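Local coordinates for protein putative leucoanthocyanidin reductase 1 (PDB 3I6I) that catalyses the NADPH-dependent reduction of leucoanthocyanidins to flavan-3-ols such as catechin, in the flavonoid pathway of grapevine, at residues F25-S30 with T37-R42; A33-Y38 with I84-S89; L256-E261 with V268-T273; N125-V130 with N135-K140. All coordinates share one frame; numbering follows the deposited sequence. Where two conformers were deposited one is given.

Interaction 1 (F25-S30 with T37-R42); sequences FVATAS and TYILAR. With NDP (NADPH dihydro-nicotinamide-adenine-dinucleotide phosphate), chain B.
Ser30, late in helix 21-32, and Thr37, the first residue of strand 37-41, bring their CA atoms to 6.6 Å, the nearest CA pair of the two segments. Both belong to the beta-alpha-beta unit 13-16, 21-32, 37-41 of the NADP-binding Rossmann fold, and the contact illustrates how such a crossover closes. The polar link is a pair of buried hydroxyls: Ser30 OG donates to Thr37 OG1 at 2.8 Å. Ser30 OG gets there by standing anti to its backbone N (chi1 -171°). Thr37 OG1 in turn passes its own proton to Arg35 O, making the threonine oxygen acceptor and donor at once. A valine in place of Thr37 would probably leave Ser30 OG without its acceptor and Arg35 O without its hydroxyl donor in this buried spot. Farther along the strand the join is apolar, with Ile39 CD1 meeting Ala27 CB at 4.0 Å. Phe54 and Leu57 of helix 48-59 pack beside this pair. The strand then delivers Arg42, just beyond its C-terminal end, to the 2'-phosphate that distinguishes NADPH from NADH. The phosphorus lies at the edge of the guanidinium, in its plane, where two donors grip two oxygens. Arg42 NE meets NADPH O2X almost straight, at 172°, while Arg42 NH2 reaches NADPH O3X over 2.8 Å along a more bent line.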
# COMPACT_ATOMS: atom_id res chain seq x y z
N PHE A 25 -3.66 5.95 6.93
CA PHE A 25 -4.73 6.27 5.97
C PHE A 25 -5.86 5.22 6.04
O PHE A 25 -7.03 5.59 6.04
CB PHE A 25 -4.18 6.32 4.55
CG PHE A 25 -3.25 7.47 4.29
CD1 PHE A 25 -3.73 8.76 4.29
CD2 PHE A 25 -1.92 7.24 3.98
CE1 PHE A 25 -2.89 9.85 4.01
CE2 PHE A 25 -1.06 8.32 3.72
CZ PHE A 25 -1.55 9.62 3.74
N VAL A 26 -5.50 3.94 6.12
CA VAL A 26 -6.51 2.85 6.15
C VAL A 26 -7.34 2.94 7.43
O VAL A 26 -8.56 2.83 7.40
CB VAL A 26 -5.85 1.46 6.04
CG1 VAL A 26 -6.90 0.35 6.32
CG2 VAL A 26 -5.17 1.31 4.63
N ALA A 27 -6.67 3.14 8.56
CA ALA A 27 -7.34 3.25 9.87
C ALA A 27 -8.28 4.44 9.96
O ALA A 27 -9.42 4.33 10.44
CB ALA A 27 -6.27 3.27 11.03
N THR A 28 -7.84 5.60 9.47
CA THR A 28 -8.64 6.80 9.47
C THR A 28 -9.87 6.60 8.62
O THR A 28 -10.95 7.00 9.02
CB THR A 28 -7.81 8.03 8.99
OG1 THR A 28 -6.75 8.26 9.94
CG2 THR A 28 -8.67 9.30 8.91
N ALA A 29 -9.70 5.98 7.46
CA ALA A 29 -10.81 5.68 6.54
C ALA A 29 -11.82 4.74 7.19
O ALA A 29 -13.02 4.95 7.10
CB ALA A 29 -10.27 5.02 5.25
N SER A 30 -11.32 3.70 7.84
CA SER A 30 -12.19 2.77 8.58
C SER A 30 -13.06 3.53 9.61
O SER A 30 -14.28 3.36 9.67
CB SER A 30 -11.38 1.65 9.21
OG SER A 30 -12.23 0.65 9.74
N THR A 37 -13.72 -0.21 14.81
CA THR A 37 -12.34 -0.34 14.43
C THR A 37 -11.42 -0.53 15.62
O THR A 37 -11.42 0.28 16.53
CB THR A 37 -11.86 0.89 13.61
OG1 THR A 37 -12.69 1.03 12.45
CG2 THR A 37 -10.40 0.73 13.16
N TYR A 38 -10.65 -1.61 15.58
CA TYR A 38 -9.74 -1.98 16.66
C TYR A 38 -8.34 -1.87 16.11
O TYR A 38 -8.07 -2.31 14.99
CB TYR A 38 -9.98 -3.43 17.12
CG TYR A 38 -11.31 -3.67 17.81
CD1 TYR A 38 -11.38 -3.88 19.19
CD2 TYR A 38 -12.49 -3.64 17.08
CE1 TYR A 38 -12.60 -4.08 19.80
CE2 TYR A 38 -13.69 -3.82 17.67
CZ TYR A 38 -13.76 -4.05 19.03
OH TYR A 38 -15.00 -4.24 19.59
N ILE A 39 -7.44 -1.29 16.89
CA ILE A 39 -6.09 -0.98 16.42
C ILE A 39 -5.09 -1.73 17.29
O ILE A 39 -5.08 -1.55 18.51
CB ILE A 39 -5.84 0.54 16.56
CG1 ILE A 39 -6.79 1.33 15.62
CG2 ILE A 39 -4.37 0.90 16.33
CD1 ILE A 39 -6.71 0.94 14.19
N LEU A 40 -4.27 -2.57 16.66
CA LEU A 40 -3.27 -3.34 17.38
C LEU A 40 -2.08 -2.46 17.71
O LEU A 40 -1.58 -1.78 16.84
CB LEU A 40 -2.82 -4.55 16.54
CG LEU A 40 -2.02 -5.68 17.20
CD1 LEU A 40 -2.80 -6.29 18.39
CD2 LEU A 40 -1.75 -6.75 16.13
N ALA A 41 -1.66 -2.45 18.98
CA ALA A 41 -0.55 -1.63 19.46
C ALA A 41 0.51 -2.52 20.11
O ALA A 41 0.19 -3.42 20.89
CB ALA A 41 -1.05 -0.60 20.50
N ARG A 42 1.78 -2.25 19.78
CA ARG A 42 2.92 -2.83 20.47
C ARG A 42 2.92 -2.31 21.89
O ARG A 42 2.83 -1.10 22.10
CB ARG A 42 4.21 -2.39 19.77
CG ARG A 42 5.52 -2.98 20.31
CD ARG A 42 6.72 -2.51 19.46
NE ARG A 42 6.54 -2.77 18.02
CZ ARG A 42 6.84 -3.90 17.38
NH1 ARG A 42 7.36 -4.95 18.03
NH2 ARG A 42 6.61 -4.01 16.08
PA NDP B . 5.44 1.13 8.16
O1A NDP B . 6.83 0.68 8.54
O2A NDP B . 5.19 2.74 7.92
O5B NDP B . 4.28 0.69 9.19
C5B NDP B . 4.23 -0.62 9.66
C4B NDP B . 3.25 -0.76 10.75
O4B NDP B . 3.33 -2.21 11.06
C3B NDP B . 3.67 -0.01 12.04
O3B NDP B . 2.52 0.48 12.78
C2B NDP B . 4.38 -1.09 12.85
O2B NDP B . 4.28 -0.80 14.25
C1B NDP B . 3.49 -2.29 12.53
N9A NDP B . 4.06 -3.61 12.81
C8A NDP B . 5.17 -4.11 12.27
N7A NDP B . 5.35 -5.35 12.74
C5A NDP B . 4.34 -5.64 13.56
C6A NDP B . 4.02 -6.77 14.32
N6A NDP B . 4.79 -7.85 14.30
N1A NDP B . 2.90 -6.74 15.08
C2A NDP B . 2.12 -5.66 15.09
N3A NDP B . 2.39 -4.57 14.36
C4A NDP B . 3.51 -4.54 13.60
O3 NDP B . 5.05 0.39 6.79
PN NDP B . 4.53 1.01 5.37
O1N NDP B . 3.31 1.85 5.38
O2N NDP B . 5.84 1.60 4.72
O5D NDP B . 4.32 -0.41 4.57
C5D NDP B . 3.07 -1.11 4.67
C4D NDP B . 2.86 -1.91 3.41
O4D NDP B . 2.63 -0.90 2.40
C3D NDP B . 4.04 -2.73 2.96
O3D NDP B . 3.55 -3.92 2.34
C2D NDP B . 4.67 -1.85 1.91
O2D NDP B . 5.26 -2.69 0.94
C1D NDP B . 3.47 -1.15 1.28
N1N NDP B . 3.71 0.26 0.79
C2N NDP B . 3.20 0.71 -0.45
C3N NDP B . 3.71 1.79 -1.03
C7N NDP B . 3.12 2.29 -2.36
O7N NDP B . 2.15 1.73 -2.88
N7N NDP B . 3.65 3.40 -2.86
C4N NDP B . 4.87 2.54 -0.35
C5N NDP B . 4.88 2.29 1.15
C6N NDP B . 4.27 1.23 1.67
P2B NDP B . 5.69 -0.41 15.08
O1X NDP B . 6.19 0.91 14.62
O2X NDP B . 5.24 -0.51 16.60
O3X NDP B . 6.71 -1.58 14.79

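Interaction 2 (A33-Y38 with I84-S89); sequences AHRPTY and IDIVVS
Tyr38 and Ile84 meet across strand 13-16, which lies between strands 37-41 and 86-89 in the parallel Rossmann sheet. The example shows how side chains can join strand 37-41 to the chain leading into strand 86-89, for the CA atoms of Tyr38 and Ile84 are still 8.6 Å apart. Ile84 makes the approach, atom by atom. Its CB is 6.4 Å from Tyr38 CD2 and takes no part. CG2 branches off away from the ring, whereas CG1, standing anti to the carbonyl carbon (chi1 -63°), leads on to it, cutting the distance to Tyr38 CD2 to 5.3 Å. The terminal CD1 completes the path at 3.9 Å from Tyr38 CD2. This methyl sits over one face of the tyrosine ring, shifted toward the rim, in a CH-pi contact 23° off the ring normal. Leu14 of strand 13-16 touches both side chains, and His82 meets the same ring, packing this side of the sheet.

Arg35 and Ile86 lie beside Val13 on the other side of the middle strand. Their mutual contact is loose and rests on one of two conformers of Ile86; the charge of Arg35 is instead met by a salt bridge from NH1 to Asp210. Helix 21-32 has ended just before, in a Schellman motif with His34 at positive phi. The firmer of the two contacts is thus the methyl over the ring, where Ile84 CD1 stands 4.2 Å from the centroid of the Tyr38 ring.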
# COMPACT_ATOMS: atom_id res chain seq x y z
N ALA A 33 -15.64 5.80 7.98
CA ALA A 33 -16.73 4.98 7.41
C ALA A 33 -17.68 4.47 8.49
O ALA A 33 -18.60 3.73 8.18
CB ALA A 33 -16.16 3.79 6.60
N HIS A 34 -17.45 4.88 9.74
CA HIS A 34 -18.28 4.49 10.88
C HIS A 34 -18.21 2.96 11.15
O HIS A 34 -19.16 2.38 11.71
CB HIS A 34 -19.73 4.98 10.69
CG HIS A 34 -19.87 6.20 9.83
ND1 HIS A 34 -19.35 7.43 10.19
CD2 HIS A 34 -20.45 6.38 8.62
CE1 HIS A 34 -19.63 8.31 9.25
NE2 HIS A 34 -20.29 7.70 8.28
N ARG A 35 -17.11 2.32 10.76
CA ARG A 35 -16.89 0.89 11.02
C ARG A 35 -16.27 0.69 12.41
O ARG A 35 -15.36 1.42 12.79
CB ARG A 35 -15.93 0.32 9.99
CG ARG A 35 -16.43 0.25 8.54
CD ARG A 35 -15.36 -0.41 7.64
NE ARG A 35 -15.71 -0.49 6.21
CZ ARG A 35 -16.51 -1.41 5.67
NH1 ARG A 35 -17.11 -2.34 6.43
NH2 ARG A 35 -16.72 -1.42 4.35
N PRO A 36 -16.76 -0.31 13.19
CA PRO A 36 -16.10 -0.52 14.49
C PRO A 36 -14.67 -0.96 14.25
O PRO A 36 -14.43 -1.94 13.53
CB PRO A 36 -16.91 -1.66 15.13
CG PRO A 36 -18.14 -1.82 14.29
CD PRO A 36 -17.85 -1.27 12.94
N THR A 37 -13.72 -0.21 14.81
CA THR A 37 -12.34 -0.34 14.43
C THR A 37 -11.42 -0.53 15.62
O THR A 37 -11.42 0.28 16.53
CB THR A 37 -11.86 0.89 13.61
OG1 THR A 37 -12.69 1.03 12.45
CG2 THR A 37 -10.40 0.73 13.16
N TYR A 38 -10.65 -1.61 15.58
CA TYR A 38 -9.74 -1.98 16.66
C TYR A 38 -8.34 -1.87 16.11
O TYR A 38 -8.07 -2.31 14.99
CB TYR A 38 -9.98 -3.43 17.12
CG TYR A 38 -11.31 -3.67 17.81
CD1 TYR A 38 -11.38 -3.88 19.19
CD2 TYR A 38 -12.49 -3.64 17.08
CE1 TYR A 38 -12.60 -4.08 19.80
CE2 TYR A 38 -13.69 -3.82 17.67
CZ TYR A 38 -13.76 -4.05 19.03
OH TYR A 38 -15.00 -4.24 19.59
N ILE A 84 -13.64 -10.36 16.13
CA ILE A 84 -13.20 -9.68 14.92
C ILE A 84 -13.71 -10.38 13.66
O ILE A 84 -13.62 -11.61 13.55
CB ILE A 84 -11.66 -9.58 14.89
CG1 ILE A 84 -11.17 -8.71 16.07
CG2 ILE A 84 -11.17 -9.05 13.51
CD1 ILE A 84 -11.89 -7.37 16.25
N ASP A 85 -14.19 -9.59 12.70
CA ASP A 85 -14.70 -10.10 11.41
C ASP A 85 -13.74 -9.89 10.23
O ASP A 85 -13.64 -10.75 9.32
CB ASP A 85 -16.05 -9.43 11.09
CG ASP A 85 -17.10 -9.75 12.14
OD1 ASP A 85 -17.47 -10.94 12.23
OD2 ASP A 85 -17.49 -8.82 12.91
N ILE A 86 -13.02 -8.78 10.25
CA ILE A 86 -12.23 -8.29 9.15
C ILE A 86 -10.83 -7.95 9.66
O ILE A 86 -10.71 -7.17 10.61
CB ILE A 86 -12.87 -7.03 8.55
CG1 ILE A 86 -14.23 -7.37 7.89
CG2 ILE A 86 -11.93 -6.36 7.52
CD1 ILE A 86 -15.11 -6.19 7.64
N VAL A 87 -9.78 -8.52 9.08
CA VAL A 87 -8.41 -8.23 9.54
C VAL A 87 -7.68 -7.54 8.39
O VAL A 87 -7.68 -8.04 7.27
CB VAL A 87 -7.64 -9.47 9.96
CG1 VAL A 87 -6.16 -9.10 10.37
CG2 VAL A 87 -8.38 -10.22 11.12
N VAL A 88 -7.10 -6.39 8.66
CA VAL A 88 -6.30 -5.66 7.68
C VAL A 88 -4.87 -5.50 8.21
O VAL A 88 -4.69 -4.91 9.27
CB VAL A 88 -6.88 -4.27 7.35
CG1 VAL A 88 -6.00 -3.56 6.33
CG2 VAL A 88 -8.35 -4.34 6.82
N SER A 89 -3.88 -6.03 7.50
CA SER A 89 -2.49 -5.89 7.86
C SER A 89 -1.80 -4.90 6.95
O SER A 89 -1.82 -5.04 5.73
CB SER A 89 -1.78 -7.23 7.76
OG SER A 89 -0.39 -7.09 7.94

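Interaction 3 (L256-E261 with V268-T273); sequences LAAAGE and VVAAFT
Ala258, Ala259 and Ala270 have no side-chain torsion to adjust, and helical backbone torsions alone, such as phi -59° and psi -46° at Ala270, direct their CB atoms toward the opposing helix. The segments of helices 252-260 and 266-277 run roughly antiparallel, at 146° between their directions. Their axes come as near as 7.7 Å, a close approach that illustrates what small side chains permit. Backbones are nearest where the CA atoms of Ala259 and Ala270 lie 5.2 Å apart.

Ala270 CB reaches in between two residues of the other helix. It touches the methyl of Ala258 at 3.7 Å, CB to CB, and also rests against the backbone N of Ala259. In return, Ala259 CB lies over the backbone of the second helix, 4.0 Å from Ala271 N, with Ala271 CB close by. The interface is thus methyl against methyl and methyl against backbone, without a hydrogen bond between the two segments. Val130, from the loop ahead of helix 133-149, touches Ala259 and Ala271 and packs against both helices.

One hydrogen bond, Ala258 O with Ser267 OG, does tie the helices near their connection. Within the second helix, Thr273 OG1 donates to Val269 O at 2.8 Å, while Thr273 N reaches the same oxygen from the opposite face of its carbonyl plane. Joined by a short connection and packed through alanines, the two helices form an antiparallel alpha-alpha hairpin, away from the annotated sites.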
# COMPACT_ATOMS: atom_id res chain seq x y z
N LEU A 256 19.81 -0.38 -11.64
CA LEU A 256 20.25 -1.74 -11.37
C LEU A 256 21.49 -1.72 -10.49
O LEU A 256 21.61 -2.56 -9.63
CB LEU A 256 20.50 -2.51 -12.68
CG LEU A 256 19.23 -2.79 -13.49
CD1 LEU A 256 19.63 -3.52 -14.80
CD2 LEU A 256 18.24 -3.64 -12.69
N ALA A 257 22.39 -0.75 -10.69
CA ALA A 257 23.57 -0.64 -9.82
C ALA A 257 23.12 -0.42 -8.39
O ALA A 257 23.65 -1.01 -7.47
CB ALA A 257 24.49 0.54 -10.27
N ALA A 258 22.17 0.48 -8.19
CA ALA A 258 21.71 0.85 -6.85
C ALA A 258 21.05 -0.37 -6.18
O ALA A 258 21.35 -0.71 -5.02
CB ALA A 258 20.71 2.01 -6.92
N ALA A 259 20.21 -1.04 -6.95
CA ALA A 259 19.61 -2.31 -6.46
C ALA A 259 20.64 -3.38 -6.10
O ALA A 259 20.50 -4.05 -5.08
CB ALA A 259 18.59 -2.86 -7.46
N GLY A 260 21.69 -3.50 -6.90
CA GLY A 260 22.72 -4.48 -6.75
C GLY A 260 23.57 -4.33 -5.51
O GLY A 260 24.24 -5.27 -5.12
N GLU A 261 23.54 -3.16 -4.86
CA GLU A 261 24.29 -2.99 -3.60
C GLU A 261 23.66 -3.70 -2.40
O GLU A 261 24.32 -3.91 -1.39
CB GLU A 261 24.48 -1.51 -3.28
CG GLU A 261 25.53 -0.86 -4.20
CD GLU A 261 26.86 -1.62 -4.25
OE1 GLU A 261 27.41 -2.04 -3.19
OE2 GLU A 261 27.39 -1.79 -5.36
N VAL A 268 15.92 -1.84 -2.25
CA VAL A 268 14.57 -2.32 -2.51
C VAL A 268 13.79 -1.27 -3.32
O VAL A 268 13.13 -1.60 -4.33
CB VAL A 268 13.82 -2.67 -1.21
CG1 VAL A 268 12.39 -3.12 -1.52
CG2 VAL A 268 14.57 -3.75 -0.46
N VAL A 269 13.86 -0.02 -2.87
CA VAL A 269 13.17 1.06 -3.56
C VAL A 269 13.73 1.19 -4.98
O VAL A 269 12.96 1.41 -5.92
CB VAL A 269 13.27 2.43 -2.82
CG1 VAL A 269 12.59 3.52 -3.69
CG2 VAL A 269 12.60 2.34 -1.43
N ALA A 270 15.05 1.05 -5.15
CA ALA A 270 15.65 1.09 -6.48
C ALA A 270 15.08 -0.02 -7.42
O ALA A 270 14.74 0.19 -8.58
CB ALA A 270 17.18 1.01 -6.39
N ALA A 271 15.00 -1.24 -6.89
CA ALA A 271 14.46 -2.37 -7.65
C ALA A 271 13.01 -2.11 -8.08
O ALA A 271 12.63 -2.36 -9.22
CB ALA A 271 14.56 -3.63 -6.78
N PHE A 272 12.18 -1.59 -7.18
CA PHE A 272 10.77 -1.31 -7.57
C PHE A 272 10.65 -0.13 -8.55
O PHE A 272 9.81 -0.18 -9.44
CB PHE A 272 9.94 -1.02 -6.34
CG PHE A 272 9.81 -2.18 -5.39
CD1 PHE A 272 9.80 -3.51 -5.81
CD2 PHE A 272 9.67 -1.94 -4.04
CE1 PHE A 272 9.66 -4.54 -4.89
CE2 PHE A 272 9.50 -2.97 -3.14
CZ PHE A 272 9.51 -4.27 -3.57
N THR A 273 11.51 0.89 -8.40
CA THR A 273 11.61 1.99 -9.39
C THR A 273 11.89 1.45 -10.80
O THR A 273 11.29 1.88 -11.79
CB THR A 273 12.68 3.04 -8.96
OG1 THR A 273 12.35 3.55 -7.65
CG2 THR A 273 12.70 4.26 -9.92

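Interaction 4 (N125-V130 with N135-K140); sequences NRADPV and NMYREK. With NDP (NADPH dihydro-nicotinamide-adenine-dinucleotide phosphate), chain B; ACY (acetic acid), chain C.
Pro129 and Tyr137 make the tight part of this contact, in which the loop before helix 133-149 folds back on the helix's early turns. Pro129 CD approaches Tyr137 CD2 to 3.5 Å, with CG of the proline nearly as near, and the pyrrolidine ring meets the phenol obliquely. Ala127 adds its methyl at the ring's edge, with CB 3.8 Å from Tyr137 CE2. The tyrosine is aimed at the loop by a first torsion of -79°, which sets CG anti to the carbonyl carbon. Were Tyr137 an alanine, a gap would probably open beside Pro129 and Ala127, and Phe272 would be left without the ring it meets.

On the solvent side, polar side chains do not meet across the two segments. Arg138 NH2 donates to Asn135 OD1 at 2.8 Å, a bond internal to the helix, and its NH1 pairs with Glu131.

The distance of 2.5 Å from Tyr137 OH to OXT of an acetate, probably a crystallisation additive, is so short that its details are doubtful. The extended chain of Lys140 carries NZ to both nicotinamide-ribose hydroxyls, 2.8 Å from NADPH O3D and 3.1 Å from NADPH O2D. The chemistry thus implies a division of labour along helix 133-149: Tyr137 packs on the loop, while Lys140, about one turn on, grips the ribose diol of the cofactor.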
# COMPACT_ATOMS: atom_id res chain seq x y z
N ASN A 125 2.19 -11.38 -7.83
CA ASN A 125 2.18 -12.55 -8.69
C ASN A 125 2.41 -12.34 -10.17
O ASN A 125 2.71 -13.31 -10.86
CB ASN A 125 0.93 -13.44 -8.43
CG ASN A 125 1.19 -14.47 -7.31
OD1 ASN A 125 0.30 -14.83 -6.54
ND2 ASN A 125 2.44 -14.92 -7.23
N ARG A 126 2.35 -11.11 -10.66
CA ARG A 126 2.66 -10.80 -12.02
C ARG A 126 4.01 -10.11 -12.19
O ARG A 126 4.67 -10.27 -13.19
CB ARG A 126 1.60 -9.86 -12.59
CG ARG A 126 0.27 -10.55 -12.78
CD ARG A 126 -0.71 -9.64 -13.40
NE ARG A 126 -1.83 -10.36 -14.02
CZ ARG A 126 -3.03 -10.48 -13.47
NH1 ARG A 126 -3.29 -9.94 -12.28
NH2 ARG A 126 -3.98 -11.11 -14.14
N ALA A 127 4.36 -9.28 -11.22
CA ALA A 127 5.58 -8.42 -11.33
C ALA A 127 6.82 -9.25 -11.00
O ALA A 127 6.78 -10.09 -10.10
CB ALA A 127 5.48 -7.25 -10.38
N ASP A 128 7.94 -8.91 -11.64
CA ASP A 128 9.18 -9.65 -11.51
C ASP A 128 10.35 -8.65 -11.31
O ASP A 128 11.25 -8.55 -12.17
CB ASP A 128 9.34 -10.49 -12.78
CG ASP A 128 10.58 -11.34 -12.81
OD1 ASP A 128 11.03 -11.79 -11.73
OD2 ASP A 128 11.14 -11.52 -13.93
N PRO A 129 10.37 -7.96 -10.15
CA PRO A 129 11.46 -7.02 -9.93
C PRO A 129 12.77 -7.68 -9.73
O PRO A 129 12.84 -8.85 -9.37
CB PRO A 129 11.06 -6.31 -8.65
CG PRO A 129 10.20 -7.33 -7.93
CD PRO A 129 9.44 -7.99 -9.01
N VAL A 130 13.84 -6.95 -9.96
CA VAL A 130 15.13 -7.48 -9.57
C VAL A 130 15.31 -7.58 -8.06
O VAL A 130 14.53 -7.03 -7.30
CB VAL A 130 16.32 -6.64 -10.19
CG1 VAL A 130 16.18 -6.63 -11.70
CG2 VAL A 130 16.37 -5.17 -9.59
N ASN A 135 12.96 -10.40 -3.30
CA ASN A 135 12.84 -11.11 -2.01
C ASN A 135 11.61 -10.71 -1.24
O ASN A 135 10.91 -11.57 -0.72
CB ASN A 135 14.08 -10.88 -1.16
CG ASN A 135 14.15 -11.84 0.02
OD1 ASN A 135 14.25 -13.04 -0.17
ND2 ASN A 135 13.98 -11.32 1.21
N MET A 136 11.31 -9.41 -1.22
CA MET A 136 10.10 -8.94 -0.63
C MET A 136 8.86 -9.54 -1.28
O MET A 136 7.95 -9.95 -0.57
CB MET A 136 10.00 -7.40 -0.68
CG MET A 136 8.84 -6.91 0.18
SD MET A 136 8.70 -5.13 0.27
CE MET A 136 10.32 -4.65 0.83
N TYR A 137 8.85 -9.62 -2.61
CA TYR A 137 7.74 -10.23 -3.32
C TYR A 137 7.67 -11.74 -3.06
O TYR A 137 6.54 -12.25 -2.91
CB TYR A 137 7.80 -9.93 -4.80
CG TYR A 137 7.30 -8.54 -5.15
CD1 TYR A 137 7.08 -7.58 -4.16
CD2 TYR A 137 7.02 -8.22 -6.47
CE1 TYR A 137 6.65 -6.30 -4.48
CE2 TYR A 137 6.59 -6.96 -6.80
CZ TYR A 137 6.38 -6.01 -5.82
OH TYR A 137 5.96 -4.74 -6.18
N ARG A 138 8.81 -12.43 -2.94
CA ARG A 138 8.82 -13.82 -2.47
C ARG A 138 8.11 -13.99 -1.14
O ARG A 138 7.34 -14.96 -1.00
CB ARG A 138 10.20 -14.43 -2.41
CG ARG A 138 10.81 -14.80 -3.73
CD ARG A 138 12.02 -15.75 -3.50
NE ARG A 138 13.10 -15.00 -2.91
CZ ARG A 138 14.02 -14.30 -3.56
NH1 ARG A 138 14.10 -14.30 -4.87
NH2 ARG A 138 14.92 -13.61 -2.87
N GLU A 139 8.36 -13.09 -0.18
CA GLU A 139 7.70 -13.15 1.13
C GLU A 139 6.19 -12.88 1.00
O GLU A 139 5.38 -13.59 1.62
CB GLU A 139 8.34 -12.17 2.07
CG GLU A 139 9.78 -12.60 2.40
CD GLU A 139 10.47 -11.73 3.43
OE1 GLU A 139 9.89 -10.69 3.87
OE2 GLU A 139 11.60 -12.09 3.81
N LYS A 140 5.81 -11.87 0.20
CA LYS A 140 4.39 -11.58 -0.02
C LYS A 140 3.66 -12.74 -0.71
O LYS A 140 2.51 -13.08 -0.35
CB LYS A 140 4.21 -10.25 -0.73
CG LYS A 140 4.61 -9.04 0.12
CD LYS A 140 4.24 -7.71 -0.53
CE LYS A 140 4.61 -6.54 0.38
NZ LYS A 140 3.90 -5.28 -0.05
PA NDP B . 5.44 1.13 8.16
O1A NDP B . 6.83 0.68 8.54
O2A NDP B . 5.19 2.74 7.92
O5B NDP B . 4.28 0.69 9.19
C5B NDP B . 4.23 -0.62 9.66
C4B NDP B . 3.25 -0.76 10.75
O4B NDP B . 3.33 -2.21 11.06
C3B NDP B . 3.67 -0.01 12.04
O3B NDP B . 2.52 0.48 12.78
C2B NDP B . 4.38 -1.09 12.85
O2B NDP B . 4.28 -0.80 14.25
C1B NDP B . 3.49 -2.29 12.53
N9A NDP B . 4.06 -3.61 12.81
C8A NDP B . 5.17 -4.11 12.27
N7A NDP B . 5.35 -5.35 12.74
C5A NDP B . 4.34 -5.64 13.56
C6A NDP B . 4.02 -6.77 14.32
N6A NDP B . 4.79 -7.85 14.30
N1A NDP B . 2.90 -6.74 15.08
C2A NDP B . 2.12 -5.66 15.09
N3A NDP B . 2.39 -4.57 14.36
C4A NDP B . 3.51 -4.54 13.60
O3 NDP B . 5.05 0.39 6.79
PN NDP B . 4.53 1.01 5.37
O1N NDP B . 3.31 1.85 5.38
O2N NDP B . 5.84 1.60 4.72
O5D NDP B . 4.32 -0.41 4.57
C5D NDP B . 3.07 -1.11 4.67
C4D NDP B . 2.86 -1.91 3.41
O4D NDP B . 2.63 -0.90 2.40
C3D NDP B . 4.04 -2.73 2.96
O3D NDP B . 3.55 -3.92 2.34
C2D NDP B . 4.67 -1.85 1.91
O2D NDP B . 5.26 -2.69 0.94
C1D NDP B . 3.47 -1.15 1.28
N1N NDP B . 3.71 0.26 0.79
C2N NDP B . 3.20 0.71 -0.45
C3N NDP B . 3.71 1.79 -1.03
C7N NDP B . 3.12 2.29 -2.36
O7N NDP B . 2.15 1.73 -2.88
N7N NDP B . 3.65 3.40 -2.86
C4N NDP B . 4.87 2.54 -0.35
C5N NDP B . 4.88 2.29 1.15
C6N NDP B . 4.27 1.23 1.67
P2B NDP B . 5.69 -0.41 15.08
O1X NDP B . 6.19 0.91 14.62
O2X NDP B . 5.24 -0.51 16.60
O3X NDP B . 6.71 -1.58 14.79
C ACY C . 5.30 -2.44 -3.87
O ACY C . 5.15 -2.11 -2.67
OXT ACY C . 4.78 -3.46 -4.40
CH3 ACY C . 6.15 -1.51 -4.71

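Overall arrangement
From the N terminus, interaction 1 closes the short connection after helix 21-32. Interaction 2 starts within that connection, shares Thr37 and Tyr38 with it, and closes a much longer loop at strand 86-89; the two therefore overlap along the chain rather than nest. Together they tie helix 21-32, strand 37-41 and strand 86-89, with contacts on both faces of the Rossmann sheet. Interaction 4 follows in series, folding a loop onto helix 133-149, and interaction 3 comes last as a helical hairpin. These later two touch, with Phe272 against Tyr137 and Val268 against Met136. Interactions 1 and 4, their centres about 26 Å apart, are bridged by NADPH, which is bound at its adenosine phosphate and nicotinamide ribose.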